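Local coordinates for protein hydrogenase 2 maturation peptidase (Thaumarchaeota archaeon SCGC AB-539-E09, PDB 5TTX) that probably matures a nickel-iron hydrogenase by proteolytically removing the C-terminal extension of its large subunit, at residues S34-P39 / L153-L158; G77-S82 / H148-L153. All coordinates share one frame; numbering follows the deposited sequence.

Overall arrangement
From the N terminus, the chain passes through strand 10-15 and helix 25-34 before reaching residues 34-39, where contact 1 begins. It closes only when helix 141-158 delivers residues 153-158, so most of the chain lies between its two ends. Contact 2 opens and shuts within that span: edge strand 79-83 is met by residues 148-153 of the same helix. The two contacts are thus nested, not crossed, and Leu153 belongs to both ranges. Their centres are 13 Å apart, and Met36 SE packs 3.8 Å from Val151 CG1. Helix 141-158 thereby joins the loop before strand 42-48 to the strand at the other border of the sheet.

Contact 1: residues S34-P39 / L153-L158; sequences SSMSLP and LVLEAL
Met36 and Leu38 meet Leu155 in a small apolar surface contact, where a loop of an alpha/beta fold packs against its C-terminal helix. The loop, residues 34-39, leads from helix 25-34 to strand 42-48, a border of the mixed central sheet; Leu155 belongs to the last turns of helix 141-158. The example illustrates how an irregular connection can be fitted to a helix by a few side chains without any hydrogen bond across the gap. The backbones stay well apart, the nearest pair of CA atoms being those of Leu38 and Leu155 at 9.5 Å, and only 118 Å² is buried in all.

Leu155 serves both loop residues by dividing its two methyl groups between them. Its CB does not aim at the loop; with CG anti to the carbonyl carbon (chi1 -69°) the chain turns so that the forked end comes nearer to it. One branch, CD2, takes Leu38, whose own CD2 lies 3.9 Å away; these two leucines approach at a slant. Farther along, Leu33 of helix 25-34 touches Leu38, while Leu160 touches both Leu38 and Leu155, so the leucine pair belongs to a larger apolar cluster that includes the C-terminal tail.

Met36, modelled as selenomethionine with selenium in place of sulfur, is the more exposed partner. From CB to selenium its chain is drawn out, and it then turns at the last torsion (chi3 90°). This bend swings the terminal methyl toward the helix, so that Met36 and Leu155 reach for each other tip to tip. The selenium stays behind, and it is Met36 CE that makes the closer approach, 3.9 Å from Leu155 CD1.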
ATOM      1  N   SER A  34      -1.551  48.482 -16.508  1.00 44.25           N
ATOM      2  CA  SER A  34      -0.286  48.690 -17.209  1.00 43.34           C
ATOM      3  C   SER A  34       0.064  50.156 -17.385  1.00 41.01           C
ATOM      4  O   SER A  34       1.238  50.471 -17.591  1.00 52.34           O
ATOM      5  CB  SER A  34      -0.310  48.033 -18.589  1.00 41.51           C
ATOM      6  OG  SER A  34      -0.320  46.613 -18.464  1.00 57.01           O
ATOM      7  N   SER A  35      -0.899  51.064 -17.340  1.00 47.86           N
ATOM      8  CA  SER A  35      -0.535  52.463 -17.488  1.00 49.85           C
ATOM      9  C   SER A  35      -0.336  53.160 -16.146  1.00 49.34           C
ATOM     10  O   SER A  35       0.053  54.325 -16.125  1.00 52.96           O
ATOM     11  CB  SER A  35      -1.571  53.216 -18.338  1.00 58.21           C
ATOM     12  OG  SER A  35      -2.709  53.596 -17.587  1.00 71.52           O
HETATM   13  N   MSE A  36      -0.592  52.486 -15.034  1.00 56.38           N
HETATM   14  CA  MSE A  36      -0.265  53.073 -13.748  1.00 64.31           C
HETATM   15  C   MSE A  36       1.122  52.607 -13.398  1.00 69.44           C
HETATM   16  O   MSE A  36       1.734  51.849 -14.142  1.00 78.46           O
HETATM   17  CB  MSE A  36      -1.269  52.673 -12.685  1.00 66.84           C
HETATM   18  CG  MSE A  36      -2.686  52.912 -13.120  1.00 78.39           C
HETATM   19 SE   MSE A  36      -3.960  52.123 -11.890  1.00 78.23          SE
HETATM   20  CE  MSE A  36      -4.183  53.653 -10.677  1.00 83.50           C
ATOM     21  N   SER A  37       1.635  53.041 -12.272  1.00 48.41           N
ATOM     22  CA  SER A  37       3.026  52.753 -11.940  1.00 68.49           C
ATOM     23  C   SER A  37       2.992  51.737 -10.811  1.00 59.09           C
ATOM     24  O   SER A  37       2.991  52.093  -9.634  1.00 68.24           O
ATOM     25  CB  SER A  37       3.789  54.027 -11.563  1.00 53.13           C
ATOM     26  OG  SER A  37       3.571  55.045 -12.530  1.00 59.95           O
ATOM     27  N   LEU A  38       2.935  50.556 -11.161  1.00 57.82           N
ATOM     28  CA  LEU A  38       2.826  49.410 -10.279  1.00 52.32           C
ATOM     29  C   LEU A  38       4.204  48.851  -9.943  1.00 54.09           C
ATOM     30  O   LEU A  38       5.123  48.900 -10.770  1.00 56.25           O
ATOM     31  CB  LEU A  38       1.988  48.325 -10.930  1.00 52.62           C
ATOM     32  CG  LEU A  38       0.499  48.644 -11.047  1.00 59.72           C
ATOM     33  CD1 LEU A  38      -0.247  47.454 -11.628  1.00 55.17           C
ATOM     34  CD2 LEU A  38      -0.082  49.032  -9.700  1.00 58.31           C
ATOM     35  N   PRO A  39       4.361  48.322  -8.733  1.00 47.36           N
ATOM     36  CA  PRO A  39       5.629  47.677  -8.368  1.00 46.53           C
ATOM     37  C   PRO A  39       6.007  46.596  -9.373  1.00 46.79           C
ATOM     38  O   PRO A  39       5.141  45.934  -9.963  1.00 45.28           O
ATOM     39  CB  PRO A  39       5.342  47.079  -6.987  1.00 51.40           C
ATOM     40  CG  PRO A  39       4.083  47.745  -6.507  1.00 55.17           C
ATOM     41  CD  PRO A  39       3.317  48.159  -7.707  1.00 46.85           C
ATOM     42  N   LEU A 153     -10.566  47.499  -6.910  1.00 34.17           N
ATOM     43  CA  LEU A 153     -10.601  46.216  -6.214  1.00 36.09           C
ATOM     44  C   LEU A 153      -9.249  45.533  -6.284  1.00 34.09           C
ATOM     45  O   LEU A 153      -8.776  44.962  -5.296  1.00 37.45           O
ATOM     46  CB  LEU A 153     -11.663  45.297  -6.807  1.00 35.91           C
ATOM     47  CG  LEU A 153     -13.101  45.533  -6.392  1.00 39.29           C
ATOM     48  CD1 LEU A 153     -14.011  44.456  -7.031  1.00 28.80           C
ATOM     49  CD2 LEU A 153     -13.207  45.528  -4.889  1.00 30.29           C
ATOM     50  N   VAL A 154      -8.615  45.589  -7.452  1.00 27.15           N
ATOM     51  CA  VAL A 154      -7.268  45.055  -7.617  1.00 31.61           C
ATOM     52  C   VAL A 154      -6.290  45.748  -6.679  1.00 40.31           C
ATOM     53  O   VAL A 154      -5.485  45.100  -5.994  1.00 42.62           O
ATOM     54  CB  VAL A 154      -6.830  45.195  -9.080  1.00 31.04           C
ATOM     55  CG1 VAL A 154      -5.343  44.901  -9.214  1.00 32.67           C
ATOM     56  CG2 VAL A 154      -7.652  44.274  -9.935  1.00 27.50           C
ATOM     57  N   LEU A 155      -6.323  47.079  -6.645  1.00 43.87           N
ATOM     58  CA  LEU A 155      -5.350  47.779  -5.808  1.00 45.13           C
ATOM     59  C   LEU A 155      -5.598  47.495  -4.333  1.00 40.94           C
ATOM     60  O   LEU A 155      -4.641  47.353  -3.568  1.00 41.62           O
ATOM     61  CB  LEU A 155      -5.375  49.284  -6.092  1.00 39.87           C
ATOM     62  CG  LEU A 155      -4.862  49.765  -7.462  1.00 41.83           C
ATOM     63  CD1 LEU A 155      -4.965  51.301  -7.613  1.00 42.70           C
ATOM     64  CD2 LEU A 155      -3.422  49.329  -7.708  1.00 40.04           C
ATOM     65  N   GLU A 156      -6.863  47.361  -3.920  1.00 40.63           N
ATOM     66  CA  GLU A 156      -7.124  47.088  -2.510  1.00 39.99           C
ATOM     67  C   GLU A 156      -6.670  45.693  -2.137  1.00 46.69           C
ATOM     68  O   GLU A 156      -6.071  45.494  -1.075  1.00 47.40           O
ATOM     69  CB  GLU A 156      -8.592  47.233  -2.180  1.00 36.74           C
ATOM     70  CG  GLU A 156      -9.123  48.630  -2.301  1.00 56.15           C
ATOM     71  CD  GLU A 156     -10.636  48.639  -2.320  1.00 63.75           C
ATOM     72  OE1 GLU A 156     -11.220  49.744  -2.352  1.00 69.81           O
ATOM     73  OE2 GLU A 156     -11.230  47.532  -2.297  1.00 62.09           O
ATOM     74  N   ALA A 157      -6.956  44.719  -3.003  1.00 40.29           N
ATOM     75  CA  ALA A 157      -6.531  43.349  -2.772  1.00 35.83           C
ATOM     76  C   ALA A 157      -5.033  43.259  -2.553  1.00 42.84           C
ATOM     77  O   ALA A 157      -4.571  42.414  -1.783  1.00 57.21           O
ATOM     78  CB  ALA A 157      -6.924  42.476  -3.963  1.00 25.19           C
ATOM     79  N   LEU A 158      -4.266  44.121  -3.210  1.00 42.83           N
ATOM     80  CA  LEU A 158      -2.814  44.103  -3.152  1.00 41.75           C
ATOM     81  C   LEU A 158      -2.239  45.075  -2.134  1.00 38.67           C
ATOM     82  O   LEU A 158      -1.015  45.125  -1.970  1.00 44.63           O
ATOM     83  CB  LEU A 158      -2.235  44.407  -4.540  1.00 46.21           C
ATOM     84  CG  LEU A 158      -2.587  43.380  -5.617  1.00 46.64           C
ATOM     85  CD1 LEU A 158      -2.061  43.785  -7.000  1.00 35.22           C
ATOM     86  CD2 LEU A 158      -2.025  42.029  -5.196  1.00 48.77           C
TER

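Contact 2: residues G77-S82 / H148-L153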
ATOM      1  N   GLY A  77     -22.214  46.046 -15.661  1.00 27.14           N
ATOM      2  CA  GLY A  77     -21.248  46.773 -14.856  1.00 26.05           C
ATOM      3  C   GLY A  77     -21.207  46.366 -13.392  1.00 28.95           C
ATOM      4  O   GLY A  77     -20.366  46.866 -12.655  1.00 24.94           O
ATOM      5  N   ARG A  78     -22.121  45.515 -12.934  1.00 29.64           N
ATOM      6  CA  ARG A  78     -21.985  44.944 -11.602  1.00 36.52           C
ATOM      7  C   ARG A  78     -20.730  44.067 -11.531  1.00 34.18           C
ATOM      8  O   ARG A  78     -20.420  43.310 -12.456  1.00 32.83           O
ATOM      9  CB  ARG A  78     -23.248  44.135 -11.263  1.00 37.51           C
ATOM     10  CG  ARG A  78     -23.215  43.365  -9.979  1.00 33.39           C
ATOM     11  CD  ARG A  78     -23.241  44.263  -8.754  1.00 32.24           C
ATOM     12  NE  ARG A  78     -24.378  45.180  -8.742  1.00 27.09           N
ATOM     13  CZ  ARG A  78     -25.644  44.861  -8.479  1.00 32.77           C
ATOM     14  NH1 ARG A  78     -26.569  45.814  -8.503  1.00 44.49           N
ATOM     15  NH2 ARG A  78     -25.997  43.611  -8.195  1.00 32.62           N
ATOM     16  N   LEU A  79     -19.986  44.197 -10.446  1.00 30.72           N
ATOM     17  CA  LEU A  79     -18.770  43.424 -10.231  1.00 34.59           C
ATOM     18  C   LEU A  79     -19.015  42.350  -9.182  1.00 31.40           C
ATOM     19  O   LEU A  79     -19.851  42.509  -8.290  1.00 33.04           O
ATOM     20  CB  LEU A  79     -17.590  44.310  -9.785  1.00 23.21           C
ATOM     21  CG  LEU A  79     -16.977  45.216 -10.857  1.00 34.60           C
ATOM     22  CD1 LEU A  79     -15.775  46.035 -10.283  1.00 28.97           C
ATOM     23  CD2 LEU A  79     -16.574  44.414 -12.092  1.00 28.11           C
ATOM     24  N   SER A  80     -18.257  41.265  -9.289  1.00 34.13           N
ATOM     25  CA  SER A  80     -18.427  40.087  -8.444  1.00 31.02           C
ATOM     26  C   SER A  80     -17.048  39.556  -8.089  1.00 31.87           C
ATOM     27  O   SER A  80     -16.291  39.150  -8.978  1.00 36.90           O
ATOM     28  CB  SER A  80     -19.231  39.008  -9.172  1.00 31.76           C
ATOM     29  OG  SER A  80     -19.873  38.175  -8.248  1.00 48.21           O
ATOM     30  N   LYS A  81     -16.717  39.540  -6.807  1.00 31.02           N
ATOM     31  CA  LYS A  81     -15.425  39.043  -6.363  1.00 26.59           C
ATOM     32  C   LYS A  81     -15.632  37.693  -5.696  1.00 33.96           C
ATOM     33  O   LYS A  81     -16.515  37.541  -4.851  1.00 40.49           O
ATOM     34  CB  LYS A  81     -14.751  40.024  -5.395  1.00 29.61           C
ATOM     35  CG  LYS A  81     -13.363  39.580  -4.919  1.00 41.82           C
ATOM     36  CD  LYS A  81     -12.702  40.653  -4.056  1.00 43.93           C
ATOM     37  CE  LYS A  81     -13.681  41.213  -3.038  1.00 55.18           C
ATOM     38  NZ  LYS A  81     -13.450  40.630  -1.686  1.00 71.94           N
ATOM     39  N   SER A  82     -14.820  36.719  -6.066  1.00 32.63           N
ATOM     40  CA  SER A  82     -14.893  35.418  -5.432  1.00 29.93           C
ATOM     41  C   SER A  82     -13.484  34.887  -5.234  1.00 35.66           C
ATOM     42  O   SER A  82     -12.506  35.391  -5.796  1.00 37.36           O
ATOM     43  CB  SER A  82     -15.733  34.425  -6.267  1.00 25.33           C
ATOM     44  OG  SER A  82     -15.268  34.383  -7.597  1.00 33.49           O
ATOM     45  N   HIS A 148     -12.794  50.839 -14.064  1.00 27.90           N
ATOM     46  CA  HIS A 148     -12.162  51.677 -13.051  1.00 33.44           C
ATOM     47  C   HIS A 148     -12.456  51.152 -11.656  1.00 37.50           C
ATOM     48  O   HIS A 148     -11.588  51.192 -10.780  1.00 37.58           O
ATOM     49  CB  HIS A 148     -12.612  53.136 -13.209  1.00 29.52           C
ATOM     50  CG  HIS A 148     -12.268  53.691 -14.548  1.00 42.46           C
ATOM     51  ND1 HIS A 148     -10.994  54.107 -14.871  1.00 44.42           N
ATOM     52  CD2 HIS A 148     -13.002  53.815 -15.675  1.00 38.31           C
ATOM     53  CE1 HIS A 148     -10.965  54.485 -16.135  1.00 41.47           C
ATOM     54  NE2 HIS A 148     -12.173  54.329 -16.642  1.00 43.96           N
ATOM     55  N   ALA A 149     -13.671  50.644 -11.441  1.00 34.57           N
ATOM     56  CA  ALA A 149     -14.007  50.028 -10.163  1.00 29.24           C
ATOM     57  C   ALA A 149     -13.178  48.766  -9.928  1.00 29.35           C
ATOM     58  O   ALA A 149     -12.693  48.524  -8.814  1.00 40.82           O
ATOM     59  CB  ALA A 149     -15.500  49.703 -10.120  1.00 28.65           C
ATOM     60  N   ALA A 150     -13.002  47.957 -10.972  1.00 25.18           N
ATOM     61  CA  ALA A 150     -12.199  46.758 -10.827  1.00 34.12           C
ATOM     62  C   ALA A 150     -10.768  47.124 -10.487  1.00 34.39           C
ATOM     63  O   ALA A 150     -10.128  46.451  -9.673  1.00 37.02           O
ATOM     64  CB  ALA A 150     -12.267  45.914 -12.105  1.00 28.29           C
ATOM     65  N   VAL A 151     -10.265  48.217 -11.071  1.00 29.85           N
ATOM     66  CA  VAL A 151      -8.910  48.667 -10.760  1.00 28.43           C
ATOM     67  C   VAL A 151      -8.771  48.902  -9.258  1.00 26.25           C
ATOM     68  O   VAL A 151      -7.817  48.443  -8.627  1.00 40.51           O
ATOM     69  CB  VAL A 151      -8.570  49.927 -11.580  1.00 38.90           C
ATOM     70  CG1 VAL A 151      -7.376  50.708 -10.977  1.00 28.72           C
ATOM     71  CG2 VAL A 151      -8.269  49.543 -13.011  1.00 25.33           C
ATOM     72  N   ASP A 152      -9.750  49.584  -8.662  1.00 31.81           N
ATOM     73  CA  ASP A 152      -9.733  49.787  -7.219  1.00 37.40           C
ATOM     74  C   ASP A 152      -9.744  48.467  -6.465  1.00 44.73           C
ATOM     75  O   ASP A 152      -9.023  48.317  -5.465  1.00 48.12           O
ATOM     76  CB  ASP A 152     -10.913  50.651  -6.786  1.00 32.12           C
ATOM     77  CG  ASP A 152     -10.798  52.080  -7.280  1.00 49.78           C
ATOM     78  OD1 ASP A 152      -9.671  52.510  -7.650  1.00 52.48           O
ATOM     79  OD2 ASP A 152     -11.842  52.770  -7.295  1.00 52.59           O
ATOM     80  N   LEU A 153     -10.566  47.499  -6.910  1.00 34.17           N
ATOM     81  CA  LEU A 153     -10.601  46.216  -6.214  1.00 36.09           C
ATOM     82  C   LEU A 153      -9.249  45.533  -6.284  1.00 34.09           C
ATOM     83  O   LEU A 153      -8.776  44.962  -5.296  1.00 37.45           O
ATOM     84  CB  LEU A 153     -11.663  45.297  -6.807  1.00 35.91           C
ATOM     85  CG  LEU A 153     -13.101  45.533  -6.392  1.00 39.29           C
ATOM     86  CD1 LEU A 153     -14.011  44.456  -7.031  1.00 28.80           C
ATOM     87  CD2 LEU A 153     -13.207  45.528  -4.889  1.00 30.29           C
TER
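Leu79 has the largest share of this contact, and its CD1 makes every close approach to the helix; Leu153 is its main partner and Lys81 a looser flank. Leu79 opens strand 79-83, and its CB is directed at helix 141-158. A first torsion of -72° sets CG anti to the carbonyl carbon, from where the CD1 branch meets the helix surface beside Ala149 and Ala150. The methyl comes within 3.4 Å of the backbone atom Ala150 N, a close fit consistent with the small alanine side chains on that part of the helix: Leu79 CD1 is 3.7 Å from Ala149 CB and 4.0 Å from Ala150 CB.

One helical turn on, Leu153 borders the same methyl, with 4.0 Å between Leu79 CD1 and Leu153 CD1. A single methyl, Leu79 CD1, thus meets Ala149, Ala150 and Leu153, residues of two adjoining turns. Leu153 also leans on Ile126 of strand 122-128, while Phe25 of helix 25-34 touches both Leu79 and Ala150, extending the apolar layer beyond the pair.

Lys81, two residues farther along the strand, also has its CB directed at the helix. Its chain runs straight through the first two torsions (chi1 -178°) and turns at the third, keeping a flanking position without close contact. No hydrogen bond crosses the contact, as expected when a helix lies over a sheet face and the strand's backbone is engaged within the sheet: backbone hydrogen bonds join Ser80 to Gly127 and Ser82 to Leu125 of strand 122-128.

The axes of strand 79-82 and helix 148-153 come within 10.1 Å and diverge by 23° from parallel. Such nearly aligned, apolar packing of a helix on a strand is characteristic of layered alpha/beta folds, the architecture of hydrogenase maturation proteases, in which this antiparallel strand edges an otherwise parallel sheet.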